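PDB 5JXF: Asp/Glu-specific dipeptidyl-peptidase from Flavobacterium psychrophilum, which removes dipeptides from the N-terminus of oligopeptides, as a serine-type peptidase of family S46 with strict specificity for Asp or Glu at P1. Local coordinates for residues 412-424 with 454-467. Residues are numbered along the deposited sequence; the frame is centred on the assembly and turned at random.
Sequences VVKNTELLSLGYK and FFKDFNSTVDEKVF. Unlike the reference sequence in segment 454-467: S460 (reference Ala).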
ATOM      1  N   VAL A 412     -32.375 -10.164  -1.317  1.00 79.10           N
ATOM      2  CA  VAL A 412     -33.582 -10.241  -2.129  1.00 79.40           C
ATOM      3  C   VAL A 412     -33.845  -8.946  -2.908  1.00 79.90           C
ATOM      4  O   VAL A 412     -34.192  -8.988  -4.090  1.00 71.10           O
ATOM      5  CB  VAL A 412     -34.800 -10.582  -1.255  1.00 79.03           C
ATOM      6  CG1 VAL A 412     -36.072 -10.588  -2.084  1.00 76.87           C
ATOM      7  CG2 VAL A 412     -34.587 -11.924  -0.578  1.00 80.55           C
ATOM      8  N   VAL A 413     -33.650  -7.802  -2.258  1.00 78.89           N
ATOM      9  CA  VAL A 413     -33.983  -6.512  -2.861  1.00 79.61           C
ATOM     10  C   VAL A 413     -32.901  -5.936  -3.794  1.00 83.65           C
ATOM     11  O   VAL A 413     -33.214  -5.367  -4.847  1.00 86.40           O
ATOM     12  CB  VAL A 413     -34.283  -5.469  -1.764  1.00 80.07           C
ATOM     13  CG1 VAL A 413     -34.619  -4.114  -2.377  1.00 77.81           C
ATOM     14  CG2 VAL A 413     -35.412  -5.954  -0.871  1.00 78.05           C
ATOM     15  N   LYS A 414     -31.633  -6.084  -3.424  1.00 77.45           N
ATOM     16  CA  LYS A 414     -30.579  -5.341  -4.109  1.00 72.99           C
ATOM     17  C   LYS A 414     -29.614  -6.179  -4.971  1.00 76.08           C
ATOM     18  O   LYS A 414     -29.374  -5.824  -6.122  1.00 78.21           O
ATOM     19  CB  LYS A 414     -29.795  -4.522  -3.076  1.00 72.68           C
ATOM     20  CG  LYS A 414     -30.728  -3.725  -2.161  1.00 81.83           C
ATOM     21  CD  LYS A 414     -30.105  -2.467  -1.552  1.00 87.21           C
ATOM     22  CE  LYS A 414     -31.202  -1.636  -0.856  1.00 87.42           C
ATOM     23  NZ  LYS A 414     -30.720  -0.720   0.215  1.00 85.49           N
ATOM     24  N   ASN A 415     -29.068  -7.276  -4.452  1.00 75.85           N
ATOM     25  CA  ASN A 415     -27.970  -7.940  -5.168  1.00 75.49           C
ATOM     26  C   ASN A 415     -28.343  -9.071  -6.130  1.00 76.40           C
ATOM     27  O   ASN A 415     -27.654  -9.290  -7.128  1.00 79.34           O
ATOM     28  CB  ASN A 415     -26.962  -8.474  -4.169  1.00 77.09           C
ATOM     29  CG  ASN A 415     -26.230  -7.379  -3.449  1.00 83.71           C
ATOM     30  OD1 ASN A 415     -25.159  -6.950  -3.878  1.00 91.65           O
ATOM     31  ND2 ASN A 415     -26.794  -6.920  -2.340  1.00 81.29           N
ATOM     32  N   THR A 416     -29.402  -9.809  -5.817  1.00 77.61           N
ATOM     33  CA  THR A 416     -29.900 -10.850  -6.713  1.00 76.73           C
ATOM     34  C   THR A 416     -31.036 -10.305  -7.567  1.00 79.71           C
ATOM     35  O   THR A 416     -32.136 -10.046  -7.061  1.00 80.58           O
ATOM     36  CB  THR A 416     -30.401 -12.064  -5.950  1.00 74.61           C
ATOM     37  OG1 THR A 416     -29.470 -12.398  -4.913  1.00 71.05           O
ATOM     38  CG2 THR A 416     -30.572 -13.231  -6.900  1.00 78.02           C
ATOM     39  N   GLU A 417     -30.775 -10.141  -8.859  1.00 73.71           N
ATOM     40  CA  GLU A 417     -31.659  -9.362  -9.721  1.00 80.15           C
ATOM     41  C   GLU A 417     -33.001 -10.049  -9.979  1.00 83.35           C
ATOM     42  O   GLU A 417     -34.006  -9.374 -10.192  1.00 81.23           O
ATOM     43  CB  GLU A 417     -30.948  -9.042 -11.044  1.00 82.87           C
ATOM     44  CG  GLU A 417     -29.705  -8.158 -10.866  1.00 83.15           C
ATOM     45  CD  GLU A 417     -28.927  -7.932 -12.157  1.00 88.55           C
ATOM     46  OE1 GLU A 417     -29.048  -6.830 -12.729  1.00 89.10           O
ATOM     47  OE2 GLU A 417     -28.189  -8.847 -12.594  1.00 90.44           O
ATOM     48  N   LEU A 418     -33.028 -11.378  -9.944  1.00 82.25           N
ATOM     49  CA  LEU A 418     -34.279 -12.105 -10.141  1.00 82.13           C
ATOM     50  C   LEU A 418     -35.184 -11.997  -8.913  1.00 79.57           C
ATOM     51  O   LEU A 418     -36.392 -11.804  -9.040  1.00 82.60           O
ATOM     52  CB  LEU A 418     -34.017 -13.577 -10.472  1.00 83.13           C
ATOM     53  CG  LEU A 418     -35.271 -14.444 -10.652  1.00 84.28           C
ATOM     54  CD1 LEU A 418     -35.153 -15.350 -11.871  1.00 84.21           C
ATOM     55  CD2 LEU A 418     -35.568 -15.273  -9.407  1.00 83.19           C
ATOM     56  N   LEU A 419     -34.592 -12.138  -7.731  1.00 75.59           N
ATOM     57  CA  LEU A 419     -35.311 -11.969  -6.475  1.00 74.54           C
ATOM     58  C   LEU A 419     -35.821 -10.537  -6.370  1.00 77.35           C
ATOM     59  O   LEU A 419     -36.889 -10.271  -5.812  1.00 75.80           O
ATOM     60  CB  LEU A 419     -34.407 -12.292  -5.288  1.00 73.93           C
ATOM     61  CG  LEU A 419     -33.720 -13.666  -5.265  1.00 75.84           C
ATOM     62  CD1 LEU A 419     -32.955 -13.843  -3.970  1.00 72.06           C
ATOM     63  CD2 LEU A 419     -34.737 -14.786  -5.443  1.00 84.09           C
ATOM     64  N   SER A 420     -35.028  -9.620  -6.914  1.00 77.43           N
ATOM     65  CA  SER A 420     -35.359  -8.211  -6.933  1.00 77.70           C
ATOM     66  C   SER A 420     -36.645  -7.971  -7.716  1.00 81.03           C
ATOM     67  O   SER A 420     -37.552  -7.280  -7.240  1.00 81.00           O
ATOM     68  CB  SER A 420     -34.205  -7.412  -7.534  1.00 75.83           C
ATOM     69  OG  SER A 420     -34.510  -6.034  -7.565  1.00 85.17           O
ATOM     70  N   LEU A 421     -36.729  -8.553  -8.909  1.00 77.59           N
ATOM     71  CA  LEU A 421     -37.906  -8.358  -9.745  1.00 79.00           C
ATOM     72  C   LEU A 421     -39.116  -9.049  -9.124  1.00 78.92           C
ATOM     73  O   LEU A 421     -40.240  -8.534  -9.174  1.00 79.71           O
ATOM     74  CB  LEU A 421     -37.666  -8.872 -11.166  1.00 76.31           C
ATOM     75  CG  LEU A 421     -38.867  -8.668 -12.097  1.00 78.81           C
ATOM     76  CD1 LEU A 421     -39.171  -7.188 -12.278  1.00 72.16           C
ATOM     77  CD2 LEU A 421     -38.659  -9.350 -13.444  1.00 81.60           C
ATOM     78  N   GLY A 422     -38.876 -10.211  -8.528  1.00 73.76           N
ATOM     79  CA  GLY A 422     -39.921 -10.950  -7.847  1.00 76.21           C
ATOM     80  C   GLY A 422     -40.503 -10.161  -6.693  1.00 75.90           C
ATOM     81  O   GLY A 422     -41.717 -10.122  -6.511  1.00 76.09           O
ATOM     82  N   TYR A 423     -39.637  -9.519  -5.916  1.00 75.36           N
ATOM     83  CA  TYR A 423     -40.089  -8.731  -4.775  1.00 75.48           C
ATOM     84  C   TYR A 423     -40.894  -7.487  -5.178  1.00 74.93           C
ATOM     85  O   TYR A 423     -41.674  -6.961  -4.377  1.00 70.84           O
ATOM     86  CB  TYR A 423     -38.898  -8.310  -3.917  1.00 74.00           C
ATOM     87  CG  TYR A 423     -39.293  -7.511  -2.696  1.00 76.27           C
ATOM     88  CD1 TYR A 423     -40.047  -8.084  -1.683  1.00 82.39           C
ATOM     89  CD2 TYR A 423     -38.934  -6.179  -2.569  1.00 78.03           C
ATOM     90  CE1 TYR A 423     -40.414  -7.356  -0.569  1.00 79.55           C
ATOM     91  CE2 TYR A 423     -39.295  -5.447  -1.462  1.00 75.11           C
ATOM     92  CZ  TYR A 423     -40.033  -6.041  -0.464  1.00 77.48           C
ATOM     93  OH  TYR A 423     -40.398  -5.312   0.645  1.00 78.68           O
ATOM     94  N   LYS A 424     -40.704  -7.007  -6.406  1.00 74.01           N
ATOM     95  CA  LYS A 424     -41.512  -5.884  -6.881  1.00 73.84           C
ATOM     96  C   LYS A 424     -42.917  -6.355  -7.238  1.00 77.44           C
ATOM     97  O   LYS A 424     -43.880  -5.611  -7.081  1.00 74.16           O
ATOM     98  CB  LYS A 424     -40.865  -5.200  -8.080  1.00 70.83           C
ATOM     99  CG  LYS A 424     -39.586  -4.458  -7.747  1.00 70.32           C
ATOM    100  CD  LYS A 424     -39.089  -3.692  -8.950  1.00 71.40           C
ATOM    101  CE  LYS A 424     -37.688  -3.152  -8.732  1.00 72.63           C
ATOM    102  NZ  LYS A 424     -37.305  -2.350  -9.920  1.00 77.89           N
ATOM    103  N   PHE A 454     -33.963  -2.834 -17.354  1.00 81.50           N
ATOM    104  CA  PHE A 454     -33.603  -3.879 -16.403  1.00 74.52           C
ATOM    105  C   PHE A 454     -33.095  -5.113 -17.143  1.00 78.56           C
ATOM    106  O   PHE A 454     -32.060  -5.684 -16.783  1.00 82.75           O
ATOM    107  CB  PHE A 454     -34.796  -4.252 -15.513  1.00 68.25           C
ATOM    108  CG  PHE A 454     -34.542  -5.442 -14.609  1.00 74.01           C
ATOM    109  CD1 PHE A 454     -34.002  -5.270 -13.345  1.00 76.41           C
ATOM    110  CD2 PHE A 454     -34.848  -6.739 -15.024  1.00 73.51           C
ATOM    111  CE1 PHE A 454     -33.773  -6.367 -12.511  1.00 72.27           C
ATOM    112  CE2 PHE A 454     -34.616  -7.829 -14.196  1.00 70.07           C
ATOM    113  CZ  PHE A 454     -34.081  -7.641 -12.943  1.00 68.78           C
ATOM    114  N   PHE A 455     -33.831  -5.519 -18.173  1.00 77.72           N
ATOM    115  CA  PHE A 455     -33.476  -6.703 -18.948  1.00 81.75           C
ATOM    116  C   PHE A 455     -32.378  -6.441 -19.977  1.00 80.76           C
ATOM    117  O   PHE A 455     -31.720  -7.385 -20.418  1.00 78.32           O
ATOM    118  CB  PHE A 455     -34.712  -7.273 -19.648  1.00 82.16           C
ATOM    119  CG  PHE A 455     -35.628  -8.007 -18.725  1.00 83.78           C
ATOM    120  CD1 PHE A 455     -35.313  -9.287 -18.291  1.00 83.95           C
ATOM    121  CD2 PHE A 455     -36.794  -7.413 -18.270  1.00 86.03           C
ATOM    122  CE1 PHE A 455     -36.150  -9.967 -17.428  1.00 86.47           C
ATOM    123  CE2 PHE A 455     -37.643  -8.085 -17.405  1.00 88.39           C
ATOM    124  CZ  PHE A 455     -37.319  -9.366 -16.981  1.00 89.89           C
ATOM    125  N   LYS A 456     -32.186  -5.177 -20.362  1.00 79.69           N
ATOM    126  CA  LYS A 456     -31.055  -4.816 -21.214  1.00 84.06           C
ATOM    127  C   LYS A 456     -29.751  -5.101 -20.471  1.00 80.34           C
ATOM    128  O   LYS A 456     -28.758  -5.479 -21.078  1.00 82.32           O
ATOM    129  CB  LYS A 456     -31.124  -3.339 -21.649  1.00 79.84           C
ATOM    130  CG  LYS A 456     -29.882  -2.844 -22.426  1.00 75.34           C
ATOM    131  CD  LYS A 456     -30.115  -1.515 -23.167  1.00 72.66           C
ATOM    132  CE  LYS A 456     -30.334  -0.323 -22.230  1.00 74.36           C
ATOM    133  NZ  LYS A 456     -29.130   0.096 -21.449  1.00 74.47           N
ATOM    134  N   ASP A 457     -29.775  -4.938 -19.150  1.00 78.18           N
ATOM    135  CA  ASP A 457     -28.577  -5.061 -18.326  1.00 75.17           C
ATOM    136  C   ASP A 457     -28.578  -6.367 -17.527  1.00 78.05           C
ATOM    137  O   ASP A 457     -27.642  -6.657 -16.777  1.00 76.13           O
ATOM    138  CB  ASP A 457     -28.457  -3.863 -17.377  1.00 69.25           C
ATOM    139  CG  ASP A 457     -28.521  -2.525 -18.109  1.00 72.24           C
ATOM    140  OD1 ASP A 457     -28.242  -2.493 -19.326  1.00 73.07           O
ATOM    141  OD2 ASP A 457     -28.843  -1.498 -17.469  1.00 75.01           O
ATOM    142  N   PHE A 458     -29.636  -7.153 -17.691  1.00 79.44           N
ATOM    143  CA  PHE A 458     -29.764  -8.404 -16.959  1.00 80.73           C
ATOM    144  C   PHE A 458     -29.114  -9.552 -17.715  1.00 79.45           C
ATOM    145  O   PHE A 458     -29.392  -9.778 -18.894  1.00 80.07           O
ATOM    146  CB  PHE A 458     -31.233  -8.734 -16.683  1.00 81.18           C
ATOM    147  CG  PHE A 458     -31.433 -10.047 -15.977  1.00 83.38           C
ATOM    148  CD1 PHE A 458     -31.214 -10.156 -14.614  1.00 87.04           C
ATOM    149  CD2 PHE A 458     -31.832 -11.178 -16.678  1.00 83.56           C
ATOM    150  CE1 PHE A 458     -31.396 -11.366 -13.959  1.00 87.44           C
ATOM    151  CE2 PHE A 458     -32.013 -12.389 -16.029  1.00 86.85           C
ATOM    152  CZ  PHE A 458     -31.797 -12.482 -14.669  1.00 87.05           C
ATOM    153  N   ASN A 459     -28.247 -10.276 -17.024  1.00 77.73           N
ATOM    154  CA  ASN A 459     -27.641 -11.462 -17.599  1.00 79.43           C
ATOM    155  C   ASN A 459     -28.029 -12.665 -16.755  1.00 79.06           C
ATOM    156  O   ASN A 459     -27.609 -12.776 -15.602  1.00 74.44           O
ATOM    157  CB  ASN A 459     -26.121 -11.311 -17.681  1.00 83.11           C
ATOM    158  CG  ASN A 459     -25.469 -12.390 -18.531  1.00 88.21           C
ATOM    159  OD1 ASN A 459     -25.202 -13.494 -18.055  1.00 91.95           O
ATOM    160  ND2 ASN A 459     -25.213 -12.074 -19.796  1.00 87.40           N
ATOM    161  N   SER A 460     -28.857 -13.540 -17.320  1.00 80.76           N
ATOM    162  CA  SER A 460     -29.337 -14.729 -16.623  1.00 87.44           C
ATOM    163  C   SER A 460     -28.197 -15.572 -16.040  1.00 89.25           C
ATOM    164  O   SER A 460     -28.252 -15.966 -14.874  1.00 89.54           O
ATOM    165  CB  SER A 460     -30.190 -15.579 -17.569  1.00 94.77           C
ATOM    166  OG  SER A 460     -30.147 -16.948 -17.216  1.00104.45           O
ATOM    167  N   THR A 461     -27.167 -15.829 -16.846  1.00 90.80           N
ATOM    168  CA  THR A 461     -26.008 -16.609 -16.403  1.00 88.61           C
ATOM    169  C   THR A 461     -25.351 -16.005 -15.159  1.00 86.84           C
ATOM    170  O   THR A 461     -25.106 -16.710 -14.179  1.00 85.50           O
ATOM    171  CB  THR A 461     -24.953 -16.733 -17.518  1.00 89.44           C
ATOM    172  OG1 THR A 461     -25.572 -17.235 -18.709  1.00 92.39           O
ATOM    173  CG2 THR A 461     -23.835 -17.672 -17.094  1.00 89.10           C
ATOM    174  N   VAL A 462     -25.090 -14.700 -15.193  1.00 81.64           N
ATOM    175  CA  VAL A 462     -24.501 -14.005 -14.051  1.00 80.96           C
ATOM    176  C   VAL A 462     -25.372 -14.086 -12.793  1.00 84.16           C
ATOM    177  O   VAL A 462     -24.900 -14.460 -11.719  1.00 87.30           O
ATOM    178  CB  VAL A 462     -24.253 -12.518 -14.366  1.00 80.29           C
ATOM    179  CG1 VAL A 462     -23.682 -11.802 -13.145  1.00 78.39           C
ATOM    180  CG2 VAL A 462     -23.326 -12.375 -15.566  1.00 85.08           C
ATOM    181  N   ASP A 463     -26.648 -13.741 -12.935  1.00 85.05           N
ATOM    182  CA  ASP A 463     -27.511 -13.538 -11.774  1.00 85.49           C
ATOM    183  C   ASP A 463     -27.737 -14.825 -11.000  1.00 85.47           C
ATOM    184  O   ASP A 463     -27.975 -14.819  -9.799  1.00 81.73           O
ATOM    185  CB  ASP A 463     -28.855 -12.935 -12.196  1.00 87.82           C
ATOM    186  CG  ASP A 463     -29.702 -12.509 -11.005  1.00 85.87           C
ATOM    187  OD1 ASP A 463     -29.255 -11.588 -10.285  1.00 82.13           O
ATOM    188  OD2 ASP A 463     -30.802 -13.083 -10.789  1.00 82.69           O
ATOM    189  N   GLU A 464     -27.640 -15.940 -11.696  1.00 91.89           N
ATOM    190  CA  GLU A 464     -27.844 -17.233 -11.077  1.00 93.54           C
ATOM    191  C   GLU A 464     -26.639 -17.692 -10.266  1.00 85.77           C
ATOM    192  O   GLU A 464     -26.789 -18.320  -9.222  1.00 82.26           O
ATOM    193  CB  GLU A 464     -28.196 -18.235 -12.167  1.00100.24           C
ATOM    194  CG  GLU A 464     -28.418 -19.675 -11.726  1.00105.66           C
ATOM    195  CD  GLU A 464     -28.945 -20.530 -12.872  1.00108.80           C
ATOM    196  OE1 GLU A 464     -29.196 -19.957 -13.958  1.00112.58           O
ATOM    197  OE2 GLU A 464     -29.069 -21.758 -12.693  1.00106.47           O
ATOM    198  N   LYS A 465     -25.440 -17.367 -10.731  1.00 88.64           N
ATOM    199  CA  LYS A 465     -24.255 -17.691  -9.951  1.00 89.22           C
ATOM    200  C   LYS A 465     -24.225 -16.842  -8.679  1.00 83.26           C
ATOM    201  O   LYS A 465     -23.941 -17.359  -7.600  1.00 82.71           O
ATOM    202  CB  LYS A 465     -22.981 -17.507 -10.779  1.00 90.01           C
ATOM    203  CG  LYS A 465     -22.888 -18.468 -11.961  1.00 90.58           C
ATOM    204  CD  LYS A 465     -22.169 -19.765 -11.579  1.00 93.22           C
ATOM    205  CE  LYS A 465     -22.774 -20.967 -12.302  1.00 98.82           C
ATOM    206  NZ  LYS A 465     -22.516 -22.259 -11.597  1.00103.41           N
ATOM    207  N   VAL A 466     -24.552 -15.556  -8.788  1.00 86.09           N
ATOM    208  CA  VAL A 466     -24.626 -14.721  -7.590  1.00 86.15           C
ATOM    209  C   VAL A 466     -25.826 -15.146  -6.723  1.00 82.96           C
ATOM    210  O   VAL A 466     -25.763 -15.058  -5.496  1.00 82.28           O
ATOM    211  CB  VAL A 466     -24.688 -13.202  -7.940  1.00 92.00           C
ATOM    212  CG1 VAL A 466     -25.904 -12.875  -8.748  1.00 92.69           C
ATOM    213  CG2 VAL A 466     -24.685 -12.356  -6.686  1.00 91.24           C
ATOM    214  N   PHE A 467     -26.896 -15.639  -7.348  1.00 82.89           N
ATOM    215  CA  PHE A 467     -28.042 -16.175  -6.596  1.00 85.62           C
ATOM    216  C   PHE A 467     -27.618 -17.380  -5.773  1.00 89.05           C
ATOM    217  O   PHE A 467     -28.038 -17.548  -4.628  1.00 84.78           O
ATOM    218  CB  PHE A 467     -29.195 -16.574  -7.532  1.00 88.86           C
ATOM    219  CG  PHE A 467     -30.287 -17.390  -6.863  1.00 91.36           C
ATOM    220  CD1 PHE A 467     -31.340 -16.768  -6.216  1.00 90.44           C
ATOM    221  CD2 PHE A 467     -30.265 -18.783  -6.901  1.00 93.08           C
ATOM    222  CE1 PHE A 467     -32.340 -17.516  -5.609  1.00 94.01           C
ATOM    223  CE2 PHE A 467     -31.257 -19.533  -6.293  1.00 92.34           C
ATOM    224  CZ  PHE A 467     -32.297 -18.903  -5.645  1.00 94.82           C
TER
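L419 and F467 meet nearly at right angles, the leucine's CD2 standing 3.6 Å from the phenylalanine's CE1. T416 CG2 reaches the edge of the same ring, in its plane, 3.7 Å from F467 CD1; with OG1 beside the backbone N (chi1 -44°), this methyl is anti to it and meets F467, while OG1 bonds V411 O. Farther along helix 417-424, L421 touches two rings obliquely, its CB 4.2 Å from F454 CZ and its CD2 3.8 Å from F455 CZ. The F454 ring turns its edge to E417, CZ lying 3.3 Å from E417 O, and E417 CB abuts the edge of the F458 ring at CD1 (3.7 Å).

Polarity enters with D463, whose carboxylate spans two successive amides of the first helical turn. E417 N donates to D463 OD1 on the syn side, about 20° out of the carboxylate plane, at a doubtfully short 2.5 Å; L418 N reaches D463 OD2 at 2.9 Å from above that plane. Y500 OH also bonds OD2. The E417 carboxylate, close to this second acid, is held by K337 and Y334, which probably eases the repulsion. Replacing D463 with an alanine is likely to leave both amides, and the Y500 hydroxyl, without this acceptor. A buried carboxylate on the N-terminal amides of a helix, here supplied by a helix running at 90° to it, exemplifies anion binding at a helix N-terminus, within the helical part of this S46 peptidase.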